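Local coordinates for uncharacterized protein YmzC (Bacillus subtilis, PDB 3KVP) that is of unknown function but carries a signal sequence and is probably exported, its crystallised part folding as a small antiparallel sheet, at residues Tyr43-Glu47 with Ser48-Val52. Numbering follows the deposited sequence.
Sequences YEYNE and SRNEV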
loop_
_atom_site.group_PDB
_atom_site.type_symbol
_atom_site.label_atom_id
_atom_site.label_comp_id
_atom_site.label_asym_id
_atom_site.label_seq_id
_atom_site.Cartn_x
_atom_site.Cartn_y
_atom_site.Cartn_z
ATOM N N TYR D 43 4.084 4.676 12.968
ATOM C CA TYR D 43 3.384 3.960 14.013
ATOM C C TYR D 43 3.973 2.585 14.197
ATOM O O TYR D 43 4.692 2.083 13.321
ATOM C CB TYR D 43 1.931 3.770 13.625
ATOM C CG TYR D 43 1.141 5.032 13.486
ATOM C CD1 TYR D 43 1.086 5.706 12.270
ATOM C CD2 TYR D 43 0.425 5.552 14.565
ATOM C CE1 TYR D 43 0.344 6.860 12.127
ATOM C CE2 TYR D 43 -0.326 6.725 14.431
ATOM C CZ TYR D 43 -0.357 7.367 13.205
ATOM O OH TYR D 43 -1.086 8.517 13.039
ATOM N N GLU D 44 3.641 1.972 15.335
ATOM C CA GLU D 44 3.953 0.574 15.593
ATOM C C GLU D 44 2.720 -0.143 16.095
ATOM O O GLU D 44 2.027 0.356 16.975
ATOM C CB GLU D 44 5.060 0.424 16.633
ATOM C CG GLU D 44 5.527 -1.030 16.778
ATOM C CD GLU D 44 6.656 -1.223 17.795
ATOM O OE1 GLU D 44 6.979 -0.262 18.534
ATOM O OE2 GLU D 44 7.214 -2.344 17.856
ATOM N N TYR D 45 2.433 -1.307 15.532
ATOM C CA TYR D 45 1.410 -2.158 16.120
ATOM C C TYR D 45 2.051 -3.285 16.934
ATOM O O TYR D 45 2.833 -4.081 16.406
ATOM C CB TYR D 45 0.491 -2.736 15.056
ATOM C CG TYR D 45 -0.489 -3.741 15.627
ATOM C CD1 TYR D 45 -1.430 -3.362 16.569
ATOM C CD2 TYR D 45 -0.454 -5.069 15.239
ATOM C CE1 TYR D 45 -2.328 -4.278 17.104
ATOM C CE2 TYR D 45 -1.342 -5.992 15.756
ATOM C CZ TYR D 45 -2.279 -5.592 16.684
ATOM O OH TYR D 45 -3.154 -6.515 17.198
ATOM N N ASN D 46 1.741 -3.355 18.225
ATOM C CA ASN D 46 2.262 -4.451 19.026
ATOM C C ASN D 46 1.229 -5.552 19.179
ATOM O O ASN D 46 0.312 -5.457 19.999
ATOM C CB ASN D 46 2.719 -3.960 20.390
ATOM C CG ASN D 46 3.376 -5.053 21.211
ATOM O OD1 ASN D 46 3.220 -6.247 20.943
ATOM N ND2 ASN D 46 4.117 -4.643 22.224
ATOM N N GLU D 47 1.381 -6.602 18.383
ATOM C CA GLU D 47 0.404 -7.672 18.377
ATOM C C GLU D 47 0.285 -8.291 19.768
ATOM O O GLU D 47 -0.810 -8.651 20.208
ATOM C CB GLU D 47 0.794 -8.721 17.344
ATOM C CG GLU D 47 -0.186 -9.869 17.223
ATOM C CD GLU D 47 0.234 -10.900 16.176
ATOM O OE1 GLU D 47 1.123 -10.600 15.339
ATOM O OE2 GLU D 47 -0.330 -12.020 16.193
ATOM N N SER D 48 1.409 -8.391 20.473
ATOM C CA SER D 48 1.436 -9.031 21.790
ATOM C C SER D 48 0.574 -8.307 22.833
ATOM O O SER D 48 -0.190 -8.939 23.569
ATOM C CB SER D 48 2.875 -9.130 22.296
ATOM O OG SER D 48 2.916 -8.968 23.710
ATOM N N ARG D 49 0.724 -6.986 22.914
ATOM C CA ARG D 49 -0.119 -6.167 23.778
ATOM C C ARG D 49 -1.352 -5.729 23.003
ATOM O O ARG D 49 -2.204 -5.028 23.530
ATOM C CB ARG D 49 0.627 -4.922 24.271
ATOM C CG ARG D 49 2.104 -5.123 24.562
ATOM C CD ARG D 49 2.641 -4.089 25.554
ATOM N NE ARG D 49 2.152 -4.338 26.917
ATOM C CZ ARG D 49 1.448 -3.469 27.644
ATOM N NH1 ARG D 49 1.151 -2.270 27.153
ATOM N NH2 ARG D 49 1.045 -3.797 28.867
ATOM N N ASN D 50 -1.441 -6.127 21.742
ATOM C CA ASN D 50 -2.539 -5.679 20.888
ATOM C C ASN D 50 -2.789 -4.176 20.988
ATOM O O ASN D 50 -3.865 -3.744 21.395
ATOM C CB ASN D 50 -3.823 -6.421 21.248
ATOM C CG ASN D 50 -4.998 -5.997 20.393
ATOM O OD1 ASN D 50 -6.130 -5.941 20.857
ATOM N ND2 ASN D 50 -4.733 -5.684 19.145
ATOM N N GLU D 51 -1.797 -3.374 20.624
ATOM C CA GLU D 51 -1.973 -1.929 20.658
ATOM C C GLU D 51 -1.022 -1.217 19.709
ATOM O O GLU D 51 0.038 -1.744 19.352
ATOM C CB GLU D 51 -1.797 -1.401 22.078
ATOM C CG GLU D 51 -0.364 -1.183 22.499
ATOM C CD GLU D 51 -0.225 -1.034 24.006
ATOM O OE1 GLU D 51 -1.222 -1.266 24.732
ATOM O OE2 GLU D 51 0.884 -0.691 24.466
ATOM N N VAL D 52 -1.403 -0.019 19.287
ATOM C CA VAL D 52 -0.535 0.747 18.422
ATOM C C VAL D 52 -0.059 2.008 19.100
ATOM O O VAL D 52 -0.779 2.601 19.883
ATOM C CB VAL D 52 -1.197 1.078 17.075
ATOM C CG1 VAL D 52 -2.647 0.740 17.124
ATOM C CG2 VAL D 52 -0.945 2.547 16.681
#
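Asn46 OD1 accepts two backbone N-H groups at the head of a beta hairpin, a worked example of how an asparagine ending a strand can organise the turn that follows it. Both bonds are weak. The one from Ser48 N to Asn46 OD1 is short, 2.8 Å, but sharply bent; the one from Arg49 N to Asn46 OD1 is longer, 3.3 Å, and straighter. This is the pattern of an Asx turn. Because chi1 of Asn46 is near 180° (-175°), its amide is carried away from its own N and over the turn, where its ND2 packs against CG of Arg49. The arginine side chain bends on past the amide, and Arg49 NH1 forms a salt bridge with Glu51 OE2 (3.1 Å), met on the syn side of the carboxylate.

Behind the turn, Asn46 and Glu51 form an antiparallel hydrogen-bonded pair. Asn46 N reaches Glu51 O at 2.6 Å in a nearly straight bond of 170°, and Glu51 N returns to Asn46 O. Asn50 also faces Asn46, giving a G1 beta bulge; its positive phi is in keeping with the first position of such a bulge. A weak bond from Asn50 N to Glu47 O helps close the turn.

Tyr45 and Val52 follow as a non-hydrogen-bonded pair, and on their face Val52 CG2 meets Tyr43 CD2 at 3.9 Å. The ring of Phe32 meets that of Tyr43 with the two planes nearly parallel. Several weak bonds, two of them to one amide oxygen, thus probably steady the turn, while the Asn46-Glu51 backbone pair joins strands 39-46 and 51-59, apolar packing covers one face, and a hydrogen bond from Tyr43 OH to Asp60 of the second subunit links the hairpin to its neighbour.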